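Local coordinates for protein cellulase (Xanthomonas axonopodis pv. citri, PDB 5HOS) that probably hydrolyses internal beta-1,4-glucosidic bonds of cellulose, as an endo-beta-1,4-glucanase of glycosyl hydrolase family 5, at residues A[198-202]-A[253-259]; A[51-55]-A[92-96]; A[284-289]-A[332-336]; A[303-307]-A[316-320]. All blocks are in the same frame, centred on the assembly; numbering follows the deposited sequence.

The chain folds as a (beta/alpha)8 barrel, and the four contacts lie around its eight-stranded sheet. Contacts 1 and 2 are on opposite sides of the chain's centre, with contact centres 34 Å apart. Contact 3 touches contact 1 through Leu253 CD1 and Met287 CG, 3.4 Å apart, where helices 248-262 and 278-293 meet. Contact 4 is nested inside the chain loop that contact 3 closes. The two share a packing layer in which Leu333 CD2 lies 3.5 Å from Trp303 CE3. Contact 2 comes within about 6 Å of contact 4 at the nearest atoms. Contact 4 includes the cis peptide near the end of barrel strand 298-306, probably beside the substrate cleft.

Contact 1 of 4, residues A[198-202]-A[253-259]; sequences AHSWY and LRSFTEW
Trp201 meets two aromatic rings of helix 248-262 in opposite roles: it offers its face to Phe256 and its edge to Trp259. Phe256 turns its edge to the face of the indole, with CE1 3.5 Å from Trp201 CD2 and the ring planes at 69°. Trp201 NE1 points over the centre of the Trp259 ring and lies 3.3 Å from Trp259 CD2. Both Phe256 and Trp259 have CG anti to the backbone N (chi1 -178° in both), which lays their rings along the same side of the helix, one turn apart. Tyr202 completes the aromatic cluster. Its OH reaches the edge of Trp259, 3.5 Å from CD1, and a water joins the same hydroxyl to Ser255 O. A second water links Ala198 O to Ser255 OG, at 2.8 Å from the carbonyl oxygen. Further along the helix, Ala198 CB packs against Leu253 CD2 at 3.7 Å. The type I turn from Ala198 to Trp201 thus rests on the helix through rings, methyl groups and waters. Trp259 NE1 is bonded to Ala211 O of helix 210-213. Trp201 and Phe256 both lean on Ile226 of barrel strand 224-231, while Leu253 meets Met287 of helix 278-293.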
loop_
_atom_site.group_PDB
_atom_site.type_symbol
_atom_site.label_atom_id
_atom_site.label_comp_id
_atom_site.label_asym_id
_atom_site.label_seq_id
_atom_site.Cartn_x
_atom_site.Cartn_y
_atom_site.Cartn_z
ATOM N N ALA A 198 -11.942 0.793 -2.391
ATOM C CA ALA A 198 -12.501 1.981 -3.060
ATOM C C ALA A 198 -14.006 1.807 -3.265
ATOM O O ALA A 198 -14.783 2.695 -2.936
ATOM C CB ALA A 198 -11.808 2.251 -4.387
ATOM N N HIS A 199 -14.393 0.626 -3.750
ATOM C CA HIS A 199 -15.802 0.251 -3.970
ATOM C C HIS A 199 -16.739 0.302 -2.744
ATOM O O HIS A 199 -17.950 0.476 -2.907
ATOM C CB HIS A 199 -15.869 -1.168 -4.546
ATOM C CG HIS A 199 -15.506 -2.227 -3.559
ATOM N ND1 HIS A 199 -16.441 -3.068 -3.001
ATOM C CD2 HIS A 199 -14.319 -2.554 -2.994
ATOM C CE1 HIS A 199 -15.845 -3.881 -2.146
ATOM N NE2 HIS A 199 -14.558 -3.595 -2.127
ATOM N N SER A 200 -16.183 0.125 -1.541
ATOM C CA SER A 200 -16.950 0.055 -0.293
ATOM C C SER A 200 -16.785 1.286 0.594
ATOM O O SER A 200 -17.066 1.226 1.797
ATOM C CB SER A 200 -16.548 -1.211 0.477
ATOM O OG SER A 200 -15.139 -1.271 0.681
ATOM N N TRP A 201 -16.390 2.414 0.004
ATOM C CA TRP A 201 -16.134 3.635 0.772
ATOM C C TRP A 201 -17.346 4.127 1.584
ATOM O O TRP A 201 -17.173 4.717 2.658
ATOM C CB TRP A 201 -15.640 4.762 -0.142
ATOM C CG TRP A 201 -14.778 5.746 0.581
ATOM C CD1 TRP A 201 -15.058 7.052 0.843
ATOM C CD2 TRP A 201 -13.488 5.490 1.145
ATOM N NE1 TRP A 201 -14.022 7.626 1.538
ATOM C CE2 TRP A 201 -13.046 6.691 1.742
ATOM C CE3 TRP A 201 -12.670 4.357 1.216
ATOM C CZ2 TRP A 201 -11.807 6.797 2.402
ATOM C CZ3 TRP A 201 -11.439 4.455 1.867
ATOM C CH2 TRP A 201 -11.017 5.674 2.450
ATOM N N TYR A 202 -18.550 3.882 1.063
ATOM C CA TYR A 202 -19.799 4.251 1.730
ATOM C C TYR A 202 -20.454 3.101 2.493
ATOM O O TYR A 202 -21.508 3.304 3.108
ATOM C CB TYR A 202 -20.793 4.805 0.710
ATOM C CG TYR A 202 -20.375 6.086 0.045
ATOM C CD1 TYR A 202 -19.588 6.076 -1.108
ATOM C CD2 TYR A 202 -20.760 7.314 0.560
ATOM C CE1 TYR A 202 -19.216 7.257 -1.730
ATOM C CE2 TYR A 202 -20.379 8.498 -0.043
ATOM C CZ TYR A 202 -19.609 8.463 -1.194
ATOM O OH TYR A 202 -19.243 9.631 -1.815
ATOM N N LEU A 253 -14.145 2.399 -9.028
ATOM C CA LEU A 253 -13.431 3.613 -8.608
ATOM C C LEU A 253 -14.271 4.883 -8.652
ATOM O O LEU A 253 -13.900 5.880 -8.023
ATOM C CB LEU A 253 -12.163 3.841 -9.449
ATOM C CG LEU A 253 -11.036 2.803 -9.363
ATOM C CD1 LEU A 253 -9.784 3.315 -10.064
ATOM C CD2 LEU A 253 -10.703 2.408 -7.925
ATOM N N ARG A 254 -15.390 4.869 -9.371
ATOM C CA ARG A 254 -16.093 6.124 -9.679
ATOM C C ARG A 254 -16.576 6.920 -8.446
ATOM O O ARG A 254 -16.272 8.112 -8.329
ATOM C CB ARG A 254 -17.254 5.881 -10.647
ATOM C CG ARG A 254 -17.788 7.160 -11.271
ATOM C CD ARG A 254 -18.872 6.874 -12.305
ATOM N NE ARG A 254 -18.351 6.307 -13.553
ATOM C CZ ARG A 254 -17.662 6.977 -14.484
ATOM N NH1 ARG A 254 -17.357 8.275 -14.345
ATOM N NH2 ARG A 254 -17.258 6.335 -15.573
ATOM N N SER A 255 -17.330 6.293 -7.542
ATOM C CA SER A 255 -17.867 7.051 -6.391
ATOM C C SER A 255 -16.744 7.513 -5.456
ATOM O O SER A 255 -16.767 8.645 -4.982
ATOM C CB SER A 255 -18.976 6.300 -5.641
ATOM O OG SER A 255 -18.528 5.093 -5.066
ATOM N N PHE A 256 -15.735 6.672 -5.245
ATOM C CA PHE A 256 -14.559 7.066 -4.455
ATOM C C PHE A 256 -13.872 8.296 -5.048
ATOM O O PHE A 256 -13.501 9.226 -4.319
ATOM C CB PHE A 256 -13.580 5.896 -4.338
ATOM C CG PHE A 256 -12.368 6.194 -3.500
ATOM C CD1 PHE A 256 -12.486 6.438 -2.139
ATOM C CD2 PHE A 256 -11.103 6.242 -4.077
ATOM C CE1 PHE A 256 -11.365 6.723 -1.365
ATOM C CE2 PHE A 256 -9.975 6.518 -3.308
ATOM C CZ PHE A 256 -10.109 6.764 -1.952
ATOM N N THR A 257 -13.743 8.308 -6.375
ATOM C CA THR A 257 -13.120 9.421 -7.088
ATOM C C THR A 257 -13.859 10.742 -6.850
ATOM O O THR A 257 -13.237 11.763 -6.522
ATOM C CB THR A 257 -12.989 9.092 -8.590
ATOM O OG1 THR A 257 -12.156 7.928 -8.738
ATOM C CG2 THR A 257 -12.371 10.241 -9.351
ATOM N N GLU A 258 -15.178 10.733 -6.988
ATOM C CA GLU A 258 -15.956 11.953 -6.737
ATOM C C GLU A 258 -15.950 12.344 -5.242
ATOM O O GLU A 258 -15.991 13.534 -4.907
ATOM C CB GLU A 258 -17.383 11.810 -7.281
ATOM C CG GLU A 258 -18.183 13.113 -7.269
ATOM C CD GLU A 258 -17.527 14.256 -8.031
ATOM O OE1 GLU A 258 -17.680 15.423 -7.583
ATOM O OE2 GLU A 258 -16.861 13.987 -9.058
ATOM N N TRP A 259 -15.896 11.350 -4.356
ATOM C CA TRP A 259 -15.745 11.605 -2.919
ATOM C C TRP A 259 -14.437 12.366 -2.652
ATOM O O TRP A 259 -14.437 13.351 -1.905
ATOM C CB TRP A 259 -15.775 10.294 -2.104
ATOM C CG TRP A 259 -15.676 10.528 -0.620
ATOM C CD1 TRP A 259 -16.705 10.746 0.250
ATOM C CD2 TRP A 259 -14.474 10.589 0.158
ATOM N NE1 TRP A 259 -16.219 10.938 1.524
ATOM C CE2 TRP A 259 -14.854 10.845 1.498
ATOM C CE3 TRP A 259 -13.109 10.442 -0.145
ATOM C CZ2 TRP A 259 -13.921 10.951 2.540
ATOM C CZ3 TRP A 259 -12.179 10.557 0.893
ATOM C CH2 TRP A 259 -12.595 10.812 2.218
HETATM O O HOH W 1 -15.919 3.893 -5.734
HETATM O O HOH W 2 -17.318 3.858 -3.068
HETATM O O HOH W 3 -19.260 9.829 -4.558
#

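Contact 2 of 4, residues A[51-55]-A[92-96]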
loop_
_atom_site.group_PDB
_atom_site.type_symbol
_atom_site.label_atom_id
_atom_site.label_comp_id
_atom_site.label_asym_id
_atom_site.label_seq_id
_atom_site.Cartn_x
_atom_site.Cartn_y
_atom_site.Cartn_z
ATOM N N ASP A 51 11.738 -17.960 6.438
ATOM C CA ASP A 51 10.324 -17.584 6.602
ATOM C C ASP A 51 9.893 -16.372 5.768
ATOM O O ASP A 51 8.735 -16.282 5.359
ATOM C CB ASP A 51 10.025 -17.293 8.072
ATOM C CG ASP A 51 10.236 -18.495 8.944
ATOM O OD1 ASP A 51 9.696 -19.561 8.595
ATOM O OD2 ASP A 51 10.935 -18.369 9.969
ATOM N N TYR A 52 10.814 -15.433 5.555
ATOM C CA TYR A 52 10.541 -14.220 4.787
ATOM C C TYR A 52 11.839 -13.716 4.144
ATOM O O TYR A 52 12.923 -14.181 4.491
ATOM C CB TYR A 52 9.951 -13.150 5.714
ATOM C CG TYR A 52 10.923 -12.602 6.748
ATOM C CD1 TYR A 52 11.141 -13.262 7.952
ATOM C CD2 TYR A 52 11.613 -11.399 6.521
ATOM C CE1 TYR A 52 12.020 -12.758 8.903
ATOM C CE2 TYR A 52 12.502 -10.895 7.460
ATOM C CZ TYR A 52 12.697 -11.564 8.647
ATOM O OH TYR A 52 13.571 -11.060 9.581
ATOM N N ARG A 53 11.708 -12.759 3.226
ATOM C CA ARG A 53 12.837 -12.214 2.461
ATOM C C ARG A 53 12.614 -10.736 2.174
ATOM O O ARG A 53 11.474 -10.268 2.168
ATOM C CB ARG A 53 12.980 -12.944 1.116
ATOM C CG ARG A 53 11.765 -12.796 0.201
ATOM C CD ARG A 53 11.980 -13.355 -1.195
ATOM N NE ARG A 53 12.859 -12.528 -2.029
ATOM C CZ ARG A 53 14.157 -12.748 -2.264
ATOM N NH1 ARG A 53 14.808 -13.784 -1.722
ATOM N NH2 ARG A 53 14.826 -11.912 -3.060
ATOM N N TYR A 54 13.707 -10.023 1.920
ATOM C CA TYR A 54 13.654 -8.698 1.314
ATOM C C TYR A 54 14.103 -8.812 -0.148
ATOM O O TYR A 54 14.771 -9.782 -0.519
ATOM C CB TYR A 54 14.512 -7.699 2.106
ATOM C CG TYR A 54 13.787 -7.126 3.308
ATOM C CD1 TYR A 54 13.523 -7.910 4.429
ATOM C CD2 TYR A 54 13.349 -5.798 3.322
ATOM C CE1 TYR A 54 12.845 -7.398 5.525
ATOM C CE2 TYR A 54 12.673 -5.276 4.415
ATOM C CZ TYR A 54 12.422 -6.074 5.513
ATOM O OH TYR A 54 11.754 -5.560 6.598
ATOM N N PRO A 55 13.722 -7.841 -0.991
ATOM C CA PRO A 55 14.092 -7.937 -2.405
ATOM C C PRO A 55 15.595 -7.769 -2.670
ATOM O O PRO A 55 16.261 -7.006 -1.978
ATOM C CB PRO A 55 13.304 -6.786 -3.059
ATOM C CG PRO A 55 12.300 -6.350 -2.049
ATOM C CD PRO A 55 12.921 -6.631 -0.721
ATOM N N GLN A 92 16.052 -5.503 11.340
ATOM C CA GLN A 92 14.891 -5.264 10.487
ATOM C C GLN A 92 14.942 -3.831 9.957
ATOM O O GLN A 92 14.672 -3.594 8.775
ATOM C CB GLN A 92 13.583 -5.529 11.240
ATOM C CG GLN A 92 12.374 -5.779 10.336
ATOM C CD GLN A 92 12.360 -7.121 9.615
ATOM O OE1 GLN A 92 11.643 -7.276 8.627
ATOM N NE2 GLN A 92 13.127 -8.092 10.098
ATOM N N LEU A 93 15.313 -2.888 10.822
ATOM C CA LEU A 93 15.487 -1.503 10.386
ATOM C C LEU A 93 16.576 -1.375 9.316
ATOM O O LEU A 93 16.381 -0.677 8.320
ATOM C CB LEU A 93 15.782 -0.580 11.563
ATOM C CG LEU A 93 15.934 0.915 11.231
ATOM C CD1 LEU A 93 14.723 1.467 10.487
ATOM C CD2 LEU A 93 16.185 1.685 12.521
ATOM N N ALA A 94 17.703 -2.055 9.508
ATOM C CA ALA A 94 18.766 -2.072 8.487
ATOM C C ALA A 94 18.300 -2.704 7.172
ATOM O O ALA A 94 18.674 -2.238 6.108
ATOM C CB ALA A 94 20.013 -2.774 9.006
ATOM N N LEU A 95 17.469 -3.747 7.235
ATOM C CA LEU A 95 16.887 -4.316 6.008
ATOM C C LEU A 95 16.042 -3.304 5.254
ATOM O O LEU A 95 16.136 -3.213 4.042
ATOM C CB LEU A 95 16.070 -5.579 6.289
ATOM C CG LEU A 95 16.943 -6.791 6.596
ATOM C CD1 LEU A 95 16.159 -7.841 7.373
ATOM C CD2 LEU A 95 17.526 -7.370 5.315
ATOM N N ILE A 96 15.233 -2.538 5.974
ATOM C CA ILE A 96 14.406 -1.501 5.346
ATOM C C ILE A 96 15.312 -0.398 4.794
ATOM O O ILE A 96 15.090 0.071 3.689
ATOM C CB ILE A 96 13.327 -0.940 6.302
ATOM C CG1 ILE A 96 12.352 -2.059 6.699
ATOM C CG2 ILE A 96 12.548 0.199 5.647
ATOM C CD1 ILE A 96 11.472 -1.726 7.890
#
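Tyr52 and Tyr54 share the side-chain amide of Gln92, which lies on helix 90-105 of the (beta/alpha)8 barrel. Each tyrosine takes a different end of the amide. Gln92 NE2 donates to Tyr52 OH at 3.0 Å, with an N-H...O angle of 153° and the hydroxyl oxygen in the amide plane. Tyr54 OH donates to Gln92 OE1 at 2.7 Å. It approaches from above the carbonyl plane, 43° out of it. The two bonds together use one N-H and the carbonyl oxygen of a buried amide and fix its rotation. Leu95 adds the apolar part of the first shell. Its CB sits over the centre of the Tyr54 ring, 3.6 Å from the centroid and almost on the ring normal, as a CH-pi contact. The amide oxygen meets the same ring at its edge. Further out, Gln92 CG is anti to the backbone N and the chain bends at chi2 (72°), which turns its amide back toward the loop. Arg79 of helix 77-80 touches both Tyr52 and Gln92, and Asp89 OD2 accepts from the backbone N of Gln92. Leu73 and Ile75 of strand 70-75 pack on Tyr54. The loop after strand 29-34 is thereby joined to helix 90-105 and strand 70-75. Ile96 CG1 approaches the Tyr54 hydroxyl as well, 3.6 Å from OH.

Contact 3 of 4, residues A[284-289]-A[332-336]; sequences LNGMLG and ILSPR
Arg336 leaves its helix with CG beside the backbone N (chi1 -66°), bends at chi2 (-75°) and is then extended to its guanidinium, which crosses to Asn285. There it grips a single oxygen side-on. NH1 donates to Asn285 OD1 at 3.0 Å and NE donates to the same atom at 3.3 Å. The oxygen lies in the guanidinium plane, whereas the amide is turned steeply from that plane. A water also donates to Asn285 OD1, at 2.8 Å, and to Ile332 O. Three donors therefore surround this oxygen. One face of the guanidinium lies over the backbone of the facing helix, near Asn285 O and Gly289 N. Arg336 NH2 comes 3.4 Å from Gly289 CA, a close approach to a residue without a side chain. Arg336 NH2 also forms a salt bridge with Glu292 OE2. Beside this polar group, Leu288 CD1 packs across the arginine stem, 3.7 Å from Arg336 CG. Ile332 CG2 fits between Asn285 ND2, at 3.5 Å, and Leu284 CD2, at 3.9 Å. Leu333 closes the inner side with Trp303 of strand 298-306. The short helix segments run nearly parallel, at 19°, with their axes 10.5 Å apart. Neighbouring, roughly parallel helices packed outside the strands are characteristic of the (beta/alpha)8 barrel, here helices 278-293 and 330-341.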
loop_
_atom_site.group_PDB
_atom_site.type_symbol
_atom_site.label_atom_id
_atom_site.label_comp_id
_atom_site.label_asym_id
_atom_site.label_seq_id
_atom_site.Cartn_x
_atom_site.Cartn_y
_atom_site.Cartn_z
ATOM N N LEU A 284 -8.226 -3.473 -16.868
ATOM C CA LEU A 284 -6.988 -2.906 -16.346
ATOM C C LEU A 284 -6.623 -1.624 -17.086
ATOM O O LEU A 284 -6.403 -0.586 -16.454
ATOM C CB LEU A 284 -5.841 -3.915 -16.439
ATOM C CG LEU A 284 -4.465 -3.456 -15.952
ATOM C CD1 LEU A 284 -4.525 -3.031 -14.493
ATOM C CD2 LEU A 284 -3.443 -4.565 -16.147
ATOM N N ASN A 285 -6.564 -1.705 -18.418
ATOM C CA ASN A 285 -6.302 -0.533 -19.268
ATOM C C ASN A 285 -7.226 0.630 -18.969
ATOM O O ASN A 285 -6.782 1.773 -18.822
ATOM C CB ASN A 285 -6.438 -0.887 -20.761
ATOM C CG ASN A 285 -5.101 -1.064 -21.435
ATOM O OD1 ASN A 285 -4.330 -0.114 -21.530
ATOM N ND2 ASN A 285 -4.816 -2.278 -21.911
ATOM N N GLY A 286 -8.518 0.324 -18.897
ATOM C CA GLY A 286 -9.526 1.326 -18.605
ATOM C C GLY A 286 -9.330 1.981 -17.254
ATOM O O GLY A 286 -9.412 3.210 -17.134
ATOM N N MET A 287 -9.060 1.167 -16.238
ATOM C CA MET A 287 -8.891 1.697 -14.881
ATOM C C MET A 287 -7.657 2.584 -14.778
ATOM O O MET A 287 -7.708 3.638 -14.154
ATOM C CB MET A 287 -8.821 0.568 -13.860
ATOM C CG MET A 287 -8.979 1.037 -12.422
ATOM S SD MET A 287 -9.034 -0.292 -11.206
ATOM C CE MET A 287 -7.957 -1.528 -11.937
ATOM N N LEU A 288 -6.561 2.175 -15.410
ATOM C CA LEU A 288 -5.342 2.992 -15.429
ATOM C C LEU A 288 -5.544 4.292 -16.209
ATOM O O LEU A 288 -5.091 5.345 -15.780
ATOM C CB LEU A 288 -4.160 2.194 -15.987
ATOM C CG LEU A 288 -3.789 0.954 -15.157
ATOM C CD1 LEU A 288 -2.782 0.101 -15.908
ATOM C CD2 LEU A 288 -3.259 1.318 -13.779
ATOM N N GLY A 289 -6.237 4.221 -17.341
ATOM C CA GLY A 289 -6.601 5.430 -18.099
ATOM C C GLY A 289 -7.518 6.364 -17.329
ATOM O O GLY A 289 -7.364 7.590 -17.373
ATOM N N ILE A 332 0.736 -4.107 -20.344
ATOM C CA ILE A 332 -0.185 -3.003 -20.050
ATOM C C ILE A 332 0.376 -2.065 -18.981
ATOM O O ILE A 332 0.299 -0.845 -19.135
ATOM C CB ILE A 332 -1.567 -3.537 -19.608
ATOM C CG1 ILE A 332 -2.180 -4.392 -20.727
ATOM C CG2 ILE A 332 -2.497 -2.379 -19.231
ATOM C CD1 ILE A 332 -3.306 -5.306 -20.286
ATOM N N LEU A 333 0.922 -2.627 -17.901
ATOM C CA LEU A 333 1.420 -1.810 -16.781
ATOM C C LEU A 333 2.584 -0.914 -17.177
ATOM O O LEU A 333 2.652 0.241 -16.741
ATOM C CB LEU A 333 1.832 -2.686 -15.597
ATOM C CG LEU A 333 0.712 -3.466 -14.911
ATOM C CD1 LEU A 333 1.284 -4.565 -14.024
ATOM C CD2 LEU A 333 -0.187 -2.532 -14.103
ATOM N N SER A 334 3.487 -1.441 -18.007
ATOM C CA SER A 334 4.704 -0.718 -18.367
ATOM C C SER A 334 4.442 0.575 -19.161
ATOM O O SER A 334 4.921 1.633 -18.753
ATOM C CB SER A 334 5.710 -1.640 -19.074
ATOM O OG SER A 334 6.930 -0.966 -19.308
ATOM N N PRO A 335 3.677 0.511 -20.276
ATOM C CA PRO A 335 3.393 1.775 -20.983
ATOM C C PRO A 335 2.581 2.789 -20.157
ATOM O O PRO A 335 2.776 3.995 -20.314
ATOM C CB PRO A 335 2.630 1.339 -22.248
ATOM C CG PRO A 335 2.292 -0.098 -22.068
ATOM C CD PRO A 335 3.215 -0.669 -21.035
ATOM N N ARG A 336 1.697 2.308 -19.286
ATOM C CA ARG A 336 0.933 3.194 -18.397
ATOM C C ARG A 336 1.849 3.856 -17.364
ATOM O O ARG A 336 1.745 5.061 -17.114
ATOM C CB ARG A 336 -0.203 2.426 -17.716
ATOM C CG ARG A 336 -1.272 1.935 -18.683
ATOM C CD ARG A 336 -2.169 3.070 -19.152
ATOM N NE ARG A 336 -3.234 2.595 -20.034
ATOM C CZ ARG A 336 -4.164 3.369 -20.597
ATOM N NH1 ARG A 336 -5.084 2.820 -21.384
ATOM N NH2 ARG A 336 -4.183 4.684 -20.384
HETATM O O HOH W 4 -1.498 0.156 -21.638
#

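Contact 4 of 4, residues A[303-307]-A[316-320]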
loop_
_atom_site.group_PDB
_atom_site.type_symbol
_atom_site.label_atom_id
_atom_site.label_comp_id
_atom_site.label_asym_id
_atom_site.label_seq_id
_atom_site.Cartn_x
_atom_site.Cartn_y
_atom_site.Cartn_z
ATOM N N TRP A 303 0.667 -1.899 -8.177
ATOM C CA TRP A 303 0.131 -3.221 -8.493
ATOM C C TRP A 303 0.454 -4.242 -7.414
ATOM O O TRP A 303 1.560 -4.238 -6.860
ATOM C CB TRP A 303 0.753 -3.674 -9.820
ATOM C CG TRP A 303 0.476 -5.070 -10.248
ATOM C CD1 TRP A 303 1.172 -6.198 -9.901
ATOM C CD2 TRP A 303 -0.549 -5.487 -11.139
ATOM N NE1 TRP A 303 0.625 -7.298 -10.517
ATOM C CE2 TRP A 303 -0.427 -6.888 -11.293
ATOM C CE3 TRP A 303 -1.563 -4.812 -11.836
ATOM C CZ2 TRP A 303 -1.285 -7.625 -12.111
ATOM C CZ3 TRP A 303 -2.416 -5.544 -12.649
ATOM C CH2 TRP A 303 -2.271 -6.932 -12.779
ATOM N N TRP A 304 -0.505 -5.122 -7.126
ATOM C CA TRP A 304 -0.275 -6.277 -6.261
ATOM C C TRP A 304 -0.274 -7.513 -7.173
ATOM O O TRP A 304 -1.314 -7.823 -7.752
ATOM C CB TRP A 304 -1.375 -6.419 -5.197
ATOM C CG TRP A 304 -1.088 -7.566 -4.279
ATOM C CD1 TRP A 304 -1.392 -8.877 -4.485
ATOM C CD2 TRP A 304 -0.385 -7.510 -3.034
ATOM N NE1 TRP A 304 -0.932 -9.644 -3.442
ATOM C CE2 TRP A 304 -0.302 -8.832 -2.539
ATOM C CE3 TRP A 304 0.194 -6.477 -2.293
ATOM C CZ2 TRP A 304 0.317 -9.140 -1.326
ATOM C CZ3 TRP A 304 0.817 -6.783 -1.088
ATOM C CH2 TRP A 304 0.879 -8.106 -0.618
ATOM N N ALA A 305 0.840 -8.233 -7.326
ATOM C CA ALA A 305 2.146 -7.971 -6.686
ATOM C C ALA A 305 3.249 -8.641 -7.485
ATOM O O ALA A 305 2.985 -9.336 -8.453
ATOM C CB ALA A 305 2.160 -8.506 -5.263
ATOM N N ALA A 306 4.487 -8.405 -7.063
ATOM C CA ALA A 306 5.633 -9.183 -7.492
ATOM C C ALA A 306 6.408 -9.602 -6.234
ATOM O O ALA A 306 5.931 -9.426 -5.111
ATOM C CB ALA A 306 6.492 -8.374 -8.452
ATOM N N GLY A 307 7.598 -10.153 -6.423
ATOM C CA GLY A 307 8.373 -10.734 -5.331
ATOM C C GLY A 307 8.785 -12.128 -5.745
ATOM O O GLY A 307 8.061 -12.808 -6.481
ATOM N N PHE A 316 -1.831 -12.837 -10.156
ATOM C CA PHE A 316 -1.413 -11.431 -10.239
ATOM C C PHE A 316 0.097 -11.240 -10.246
ATOM O O PHE A 316 0.570 -10.101 -10.245
ATOM C CB PHE A 316 -2.004 -10.619 -9.077
ATOM C CG PHE A 316 -3.491 -10.773 -8.893
ATOM C CD1 PHE A 316 -4.353 -10.818 -9.982
ATOM C CD2 PHE A 316 -4.035 -10.833 -7.616
ATOM C CE1 PHE A 316 -5.722 -10.943 -9.804
ATOM C CE2 PHE A 316 -5.406 -10.947 -7.431
ATOM C CZ PHE A 316 -6.254 -11.007 -8.526
ATOM N N ASN A 317 0.859 -12.331 -10.262
ATOM C CA ASN A 317 2.315 -12.243 -10.133
ATOM C C ASN A 317 2.962 -11.637 -11.371
ATOM O O ASN A 317 2.849 -12.193 -12.462
ATOM C CB ASN A 317 2.921 -13.623 -9.857
ATOM C CG ASN A 317 4.413 -13.560 -9.564
ATOM O OD1 ASN A 317 4.959 -12.501 -9.211
ATOM N ND2 ASN A 317 5.087 -14.692 -9.717
ATOM N N VAL A 318 3.654 -10.507 -11.201
ATOM C CA VAL A 318 4.383 -9.881 -12.321
ATOM C C VAL A 318 5.900 -9.955 -12.125
ATOM O O VAL A 318 6.651 -9.260 -12.801
ATOM C CB VAL A 318 3.902 -8.443 -12.635
ATOM C CG1 VAL A 318 2.490 -8.480 -13.197
ATOM C CG2 VAL A 318 3.977 -7.527 -11.421
ATOM N N GLN A 319 6.346 -10.821 -11.218
ATOM C CA GLN A 319 7.767 -11.167 -11.105
ATOM C C GLN A 319 8.185 -11.836 -12.416
ATOM O O GLN A 319 7.494 -12.757 -12.867
ATOM C CB GLN A 319 7.994 -12.161 -9.956
ATOM C CG GLN A 319 9.453 -12.453 -9.633
ATOM C CD GLN A 319 10.129 -11.318 -8.888
ATOM O OE1 GLN A 319 9.526 -10.274 -8.639
ATOM N NE2 GLN A 319 11.382 -11.521 -8.514
ATOM N N PRO A 320 9.311 -11.391 -13.023
ATOM C CA PRO A 320 9.764 -12.082 -14.239
ATOM C C PRO A 320 10.059 -13.560 -13.973
ATOM O O PRO A 320 10.383 -13.934 -12.839
ATOM C CB PRO A 320 11.029 -11.316 -14.662
ATOM C CG PRO A 320 11.344 -10.361 -13.571
ATOM C CD PRO A 320 10.165 -10.246 -12.661
HETATM O O HOH W 5 7.564 -15.067 -8.092
#
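Trp303 NE1 donates a hydrogen bond to Phe316 O at 2.8 Å, with the acceptor at the edge of the indole and the nitrogen in the carbonyl plane. Ala305 N adds a weak bond to the same oxygen. In return, Val318 N donates to Ala305 O at 3.1 Å. Gly307 N is held by Gln319 OE1 at 2.9 Å, from above the amide carbonyl plane. The bend of Gln319 at chi2 (75°) brings that oxygen back to the strand end. Asn317 OD1 accepts from Gln319 N at 3.0 Å, an Asx turn that shapes the loop. A water joins Asn317 ND2 to Gly307 O. Apolar contacts fill the inner side. Both methyls of Val318 reach the indole of Trp303, CG2 lying 3.5 Å from CD1. Ala306 CB packs against Val318 CG2 at 4.0 Å. The Ala306 backbone also bonds to Asn33 of strand 29-34 and to Ser35, where the barrel closes. The peptide between Trp304 and Ala305 is cis, and the chain turns a corner at Trp304. A cis peptide after a tryptophan at the end of the eighth strand is a known feature of family 5 glycosidases, where that tryptophan commonly lines the substrate cleft.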